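Local coordinates for uncharacterized protein (Bacteroides eggerthii, PDB 4FTD) that is of unknown function but, as a six-bladed beta-propeller joined to an immunoglobulin-like domain, may take part in carbohydrate metabolism, at residues Y192-L197 against L411-Y416; P162-V167 against G200-S205. All coordinates share one frame; numbering follows the deposited sequence.

Contact 1 (Y192-L197 against L411-Y416); sequences YNMGAL and LAQTDY
Strand 190-198 runs in roughly the same direction as strand 412-420 without pairing; the nearest CA atoms, of Met194 and of Leu411 just before the second strand, are 9.2 Å apart. No direct hydrogen bond crosses the contact. Met194, present as selenomethionine, carries most of it. Its chain bends at chi2 (-68°) and again at chi3 (113°), which swings the methyl end over to Leu411. There Met194 CE lies 3.8 Å from Leu411 CG and 4.0 Å from Leu411 CB. The two side chains cross at about a right angle, and the methyl rests on the base of the leucine branch. Met194 SE also comes within 4.1 Å of Gln413 NE2, in packing contact. Strand 138-143 fixes the rotation of the Gln413 amide: NE2 bonds to Arg139 O and OE1 to Ala141 N.

Farther along, a single water closes the gap. It donates to Leu197 O at 2.9 Å and to Asp415 OD1 at 2.8 Å. Asp415 OD1 also forms a salt bridge with Lys343, and a glycerol, probably from crystallisation, bonds to the same oxygen. Asp415 OD2 is taken up by Ser142 OG and Tyr143 N. Ser142 OG in turn bonds to Leu197 N, so strand 138-143 links both sides.

Strand 190-198 has a classic beta bulge at Asn193 and Met194, which share Ser205 as their partner on strand 201-207. Strands 412-420, 138-143 and 190-198 are the innermost strands of three consecutive blades of the six-bladed beta-propeller, and the contact reaches across the middle one.

Contact 2 (P162-V167 against G200-S205); sequences PHLLKV and GHVYLS
Segments 162-167 and 200-205 run in roughly opposite directions, with the CA atoms of Pro162 and Leu204 9.1 Å apart and those of Leu164 and Val202 9.5 Å apart. Their strands belong to different sheets, and no hydrogen bond joins the two segments. The contact is wholly apolar, and all four touching residues are buried.

The closer pair is Pro162, just before strand 163-166, with Leu204. The leucine side chain is extended at chi2 (-175°), which carries CD1 out to the proline ring. There CD1 meets the CB-CG bond of the ring: Leu204 CD1 is 3.9 Å from Pro162 CG and equally near Pro162 CB. The CB of each residue points toward the other segment.

The second pair is looser. The CB of Val202 also points toward the opposing segment, whereas the CB of Leu164 leaves its strand at an angle to it. The leucine closes the gap with its branch. With chi2 at 173°, CD2 is the methyl that turns aside to the valine, and Leu164 CD2 reaches Val202 CG2 at 4.3 Å. The two pairs thus form one thin apolar layer between the segments.

Neighbouring residues fill out this layer. Tyr192 touches both Pro162 and Leu204, and Leu197 touches both Leu164 and Val202. From strand 147-152, Leu149 packs on Leu164 and Val151 on Leu204.

Strand 163-166 lies between strands 147-152 and 178-179 in its own sheet. Its last residue, Lys166, is the N-cap of the short helix 167-171. Strand 201-207 lies between strands 190-198 and 215-220 in the other sheet. The contact therefore joins the faces of two successive propeller blades, the third strand of one, 163-166, against the second strand of the next, 201-207.

Overall arrangement
Contacts 1 and 2 have centres 10 Å apart and meet along strands 190-198 and 201-207, which follow each other in the chain and pair within one blade. Probable hydrogen bonds tie them: Ala196 N to Tyr203 O at 2.9 Å, and Asn193 N to Ser205 O at 3.0 Å. Through contact 2 this blade packs on the blade that holds strands 138-143 and 163-166. Contact 1 passes across the inner strand of that same blade, 138-143, to the blade built from both chain ends, strand 120-125 with 412-420, 426-435 and 439-446. No active site has been assigned in this protein; the glycerol at Asp415, probably from crystallisation, marks no known ligand site.

Contact 1 (Y192-L197 against L411-Y416)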
loop_
_atom_site.group_PDB
_atom_site.type_symbol
_atom_site.label_atom_id
_atom_site.label_comp_id
_atom_site.label_asym_id
_atom_site.label_seq_id
_atom_site.Cartn_x
_atom_site.Cartn_y
_atom_site.Cartn_z
ATOM N N TYR A 192 -25.312 -7.711 -10.431
ATOM C CA TYR A 192 -23.976 -7.181 -10.204
ATOM C C TYR A 192 -23.373 -7.916 -8.990
ATOM O O TYR A 192 -24.083 -8.447 -8.133
ATOM C CB TYR A 192 -23.931 -5.678 -10.061
ATOM C CG TYR A 192 -25.196 -5.116 -9.463
ATOM C CD1 TYR A 192 -25.416 -5.196 -8.097
ATOM C CD2 TYR A 192 -26.168 -4.550 -10.266
ATOM C CE1 TYR A 192 -26.605 -4.761 -7.547
ATOM C CE2 TYR A 192 -27.377 -4.073 -9.711
ATOM C CZ TYR A 192 -27.564 -4.197 -8.362
ATOM O OH TYR A 192 -28.675 -3.778 -7.752
ATOM N N ASN A 193 -22.056 -7.913 -8.958
ATOM C CA ASN A 193 -21.284 -8.627 -7.968
ATOM C C ASN A 193 -19.946 -7.980 -7.745
ATOM O O ASN A 193 -19.707 -7.467 -6.667
ATOM C CB ASN A 193 -21.147 -10.081 -8.362
ATOM C CG ASN A 193 -20.641 -10.969 -7.212
ATOM O OD1 ASN A 193 -21.140 -10.847 -6.098
ATOM N ND2 ASN A 193 -19.680 -11.877 -7.480
HETATM N N MSE A 194 -19.069 -7.930 -8.758
HETATM C CA MSE A 194 -17.763 -7.223 -8.603
HETATM C C MSE A 194 -17.873 -5.849 -9.251
HETATM O O MSE A 194 -18.774 -5.592 -10.001
HETATM C CB MSE A 194 -16.646 -7.999 -9.302
HETATM C CG MSE A 194 -16.414 -9.347 -8.712
HETATM SE SE MSE A 194 -15.664 -9.184 -6.850
HETATM C CE MSE A 194 -17.119 -9.908 -5.715
ATOM N N GLY A 195 -16.921 -4.977 -8.957
ATOM C CA GLY A 195 -16.831 -3.706 -9.671
ATOM C C GLY A 195 -15.559 -2.993 -9.249
ATOM O O GLY A 195 -14.807 -3.514 -8.426
ATOM N N ALA A 196 -15.399 -1.770 -9.704
ATOM C CA ALA A 196 -14.194 -1.014 -9.431
ATOM C C ALA A 196 -14.459 0.456 -9.764
ATOM O O ALA A 196 -15.242 0.794 -10.666
ATOM C CB ALA A 196 -13.028 -1.568 -10.278
ATOM N N LEU A 197 -13.724 1.302 -9.068
ATOM C CA LEU A 197 -13.548 2.707 -9.357
ATOM C C LEU A 197 -12.180 2.873 -10.046
ATOM O O LEU A 197 -11.154 2.485 -9.511
ATOM C CB LEU A 197 -13.547 3.501 -8.067
ATOM C CG LEU A 197 -14.824 3.901 -7.406
ATOM C CD1 LEU A 197 -14.540 4.509 -6.005
ATOM C CD2 LEU A 197 -15.556 4.897 -8.296
ATOM N N LEU A 411 -14.544 -12.790 -0.584
ATOM C CA LEU A 411 -14.001 -11.902 -1.596
ATOM C C LEU A 411 -13.449 -10.648 -0.854
ATOM O O LEU A 411 -14.090 -10.125 0.123
ATOM C CB LEU A 411 -15.030 -11.527 -2.686
ATOM C CG LEU A 411 -15.368 -12.620 -3.742
ATOM C CD1 LEU A 411 -14.124 -13.073 -4.518
ATOM C CD2 LEU A 411 -16.109 -13.786 -3.110
ATOM N N ALA A 412 -12.239 -10.265 -1.262
ATOM C CA ALA A 412 -11.489 -9.145 -0.678
ATOM C C ALA A 412 -10.887 -8.302 -1.779
ATOM O O ALA A 412 -10.531 -8.828 -2.837
ATOM C CB ALA A 412 -10.382 -9.625 0.262
ATOM N N GLN A 413 -10.835 -6.991 -1.545
ATOM C CA GLN A 413 -10.313 -6.026 -2.487
ATOM C C GLN A 413 -9.282 -5.143 -1.744
ATOM O O GLN A 413 -9.293 -4.995 -0.511
ATOM C CB GLN A 413 -11.414 -5.096 -3.060
ATOM C CG GLN A 413 -12.494 -5.807 -3.865
ATOM C CD GLN A 413 -13.466 -6.589 -3.024
ATOM O OE1 GLN A 413 -13.896 -6.119 -1.957
ATOM N NE2 GLN A 413 -13.853 -7.771 -3.497
ATOM N N THR A 414 -8.372 -4.611 -2.535
ATOM C CA THR A 414 -7.415 -3.594 -2.107
ATOM C C THR A 414 -7.444 -2.457 -3.117
ATOM O O THR A 414 -7.849 -2.612 -4.274
ATOM C CB THR A 414 -5.975 -4.122 -1.987
ATOM O OG1 THR A 414 -5.540 -4.612 -3.258
ATOM C CG2 THR A 414 -5.876 -5.188 -0.911
ATOM N N ASP A 415 -6.988 -1.303 -2.671
ATOM C CA ASP A 415 -6.842 -0.129 -3.541
ATOM C C ASP A 415 -5.932 0.857 -2.823
ATOM O O ASP A 415 -5.711 0.731 -1.631
ATOM C CB ASP A 415 -8.195 0.553 -3.828
ATOM C CG ASP A 415 -8.913 0.005 -5.069
ATOM O OD1 ASP A 415 -8.280 -0.121 -6.171
ATOM O OD2 ASP A 415 -10.146 -0.254 -4.936
ATOM N N TYR A 416 -5.417 1.834 -3.549
ATOM C CA TYR A 416 -4.611 2.862 -2.903
ATOM C C TYR A 416 -4.693 4.139 -3.667
ATOM O O TYR A 416 -5.072 4.130 -4.834
ATOM C CB TYR A 416 -3.147 2.399 -2.793
ATOM C CG TYR A 416 -2.445 2.273 -4.119
ATOM C CD1 TYR A 416 -2.499 1.084 -4.858
ATOM C CD2 TYR A 416 -1.697 3.340 -4.639
ATOM C CE1 TYR A 416 -1.852 0.982 -6.081
ATOM C CE2 TYR A 416 -1.052 3.238 -5.859
ATOM C CZ TYR A 416 -1.133 2.056 -6.558
ATOM O OH TYR A 416 -0.506 1.970 -7.729
HETATM O O HOH W 1 -9.861 0.075 -8.474
#

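Contact 2 (P162-V167 against G200-S205)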
loop_
_atom_site.group_PDB
_atom_site.type_symbol
_atom_site.label_atom_id
_atom_site.label_comp_id
_atom_site.label_asym_id
_atom_site.label_seq_id
_atom_site.Cartn_x
_atom_site.Cartn_y
_atom_site.Cartn_z
ATOM N N PRO A 162 -26.072 -0.573 -5.601
ATOM C CA PRO A 162 -24.683 -0.101 -5.567
ATOM C C PRO A 162 -24.546 1.417 -5.436
ATOM O O PRO A 162 -25.323 2.181 -6.036
ATOM C CB PRO A 162 -24.114 -0.617 -6.898
ATOM C CG PRO A 162 -24.947 -1.859 -7.172
ATOM C CD PRO A 162 -26.337 -1.479 -6.710
ATOM N N HIS A 163 -23.603 1.837 -4.604
ATOM C CA HIS A 163 -23.501 3.203 -4.255
ATOM C C HIS A 163 -22.088 3.638 -3.929
ATOM O O HIS A 163 -21.221 2.833 -3.725
ATOM C CB HIS A 163 -24.426 3.511 -3.066
ATOM C CG HIS A 163 -24.157 2.680 -1.849
ATOM N ND1 HIS A 163 -24.586 1.367 -1.751
ATOM C CD2 HIS A 163 -23.554 2.985 -0.657
ATOM C CE1 HIS A 163 -24.270 0.911 -0.535
ATOM N NE2 HIS A 163 -23.614 1.856 0.135
ATOM N N LEU A 164 -21.908 4.947 -3.964
ATOM C CA LEU A 164 -20.676 5.617 -3.580
ATOM C C LEU A 164 -20.851 6.300 -2.220
ATOM O O LEU A 164 -21.954 6.675 -1.831
ATOM C CB LEU A 164 -20.282 6.642 -4.642
ATOM C CG LEU A 164 -20.082 6.146 -6.069
ATOM C CD1 LEU A 164 -19.857 7.332 -7.003
ATOM C CD2 LEU A 164 -18.941 5.172 -6.161
ATOM N N LEU A 165 -19.746 6.426 -1.510
ATOM C CA LEU A 165 -19.648 7.142 -0.261
ATOM C C LEU A 165 -18.487 8.115 -0.480
ATOM O O LEU A 165 -17.400 7.726 -0.860
ATOM C CB LEU A 165 -19.336 6.150 0.837
ATOM C CG LEU A 165 -20.316 5.000 1.150
ATOM C CD1 LEU A 165 -19.676 3.976 2.072
ATOM C CD2 LEU A 165 -21.584 5.555 1.815
ATOM N N LYS A 166 -18.728 9.384 -0.285
ATOM C CA LYS A 166 -17.683 10.380 -0.449
ATOM C C LYS A 166 -16.693 10.207 0.727
ATOM O O LYS A 166 -17.084 10.144 1.904
ATOM C CB LYS A 166 -18.330 11.770 -0.455
ATOM C CG LYS A 166 -17.801 12.718 -1.515
ATOM C CD LYS A 166 -18.234 14.169 -1.313
ATOM C CE LYS A 166 -19.729 14.383 -1.099
ATOM N NZ LYS A 166 -20.579 13.872 -2.209
ATOM N N VAL A 167 -15.419 10.062 0.409
ATOM C CA VAL A 167 -14.377 9.905 1.437
ATOM C C VAL A 167 -14.346 11.085 2.436
ATOM O O VAL A 167 -14.220 10.855 3.642
ATOM C CB VAL A 167 -13.002 9.654 0.810
ATOM C CG1 VAL A 167 -11.921 9.698 1.892
ATOM C CG2 VAL A 167 -13.033 8.295 0.097
ATOM N N GLY A 200 -11.866 7.738 -12.183
ATOM C CA GLY A 200 -13.093 8.476 -11.915
ATOM C C GLY A 200 -14.387 7.847 -12.461
ATOM O O GLY A 200 -15.436 8.461 -12.360
ATOM N N HIS A 201 -14.297 6.661 -13.066
ATOM C CA HIS A 201 -15.452 5.956 -13.604
ATOM C C HIS A 201 -15.797 4.767 -12.728
ATOM O O HIS A 201 -14.937 4.230 -12.046
ATOM C CB HIS A 201 -15.117 5.409 -14.998
ATOM C CG HIS A 201 -14.469 6.415 -15.887
ATOM N ND1 HIS A 201 -15.023 7.656 -16.133
ATOM C CD2 HIS A 201 -13.300 6.386 -16.555
ATOM C CE1 HIS A 201 -14.217 8.344 -16.921
ATOM N NE2 HIS A 201 -13.174 7.588 -17.211
ATOM N N VAL A 202 -17.045 4.324 -12.806
ATOM C CA VAL A 202 -17.473 3.113 -12.144
ATOM C C VAL A 202 -17.675 2.001 -13.181
ATOM O O VAL A 202 -18.238 2.219 -14.270
ATOM C CB VAL A 202 -18.763 3.324 -11.356
ATOM C CG1 VAL A 202 -19.176 2.014 -10.683
ATOM C CG2 VAL A 202 -18.556 4.458 -10.362
ATOM N N TYR A 203 -17.166 0.825 -12.835
ATOM C CA TYR A 203 -17.412 -0.388 -13.572
ATOM C C TYR A 203 -18.085 -1.387 -12.658
ATOM O O TYR A 203 -17.629 -1.558 -11.538
ATOM C CB TYR A 203 -16.103 -1.020 -13.990
ATOM C CG TYR A 203 -15.323 -0.232 -15.024
ATOM C CD1 TYR A 203 -14.515 0.858 -14.640
ATOM C CD2 TYR A 203 -15.413 -0.541 -16.353
ATOM C CE1 TYR A 203 -13.821 1.605 -15.608
ATOM C CE2 TYR A 203 -14.703 0.167 -17.294
ATOM C CZ TYR A 203 -13.905 1.231 -16.912
ATOM O OH TYR A 203 -13.255 1.994 -17.853
ATOM N N LEU A 204 -19.120 -2.069 -13.143
ATOM C CA LEU A 204 -19.690 -3.209 -12.447
ATOM C C LEU A 204 -19.815 -4.384 -13.412
ATOM O O LEU A 204 -20.030 -4.198 -14.585
ATOM C CB LEU A 204 -21.067 -2.893 -11.865
ATOM C CG LEU A 204 -21.292 -1.814 -10.791
ATOM C CD1 LEU A 204 -22.733 -1.838 -10.355
ATOM C CD2 LEU A 204 -20.379 -2.003 -9.602
ATOM N N SER A 205 -19.779 -5.611 -12.872
ATOM C CA SER A 205 -19.995 -6.791 -13.657
ATOM C C SER A 205 -21.023 -7.704 -12.982
ATOM O O SER A 205 -21.052 -7.787 -11.744
ATOM C CB SER A 205 -18.688 -7.524 -13.892
ATOM O OG SER A 205 -17.922 -7.721 -12.681
#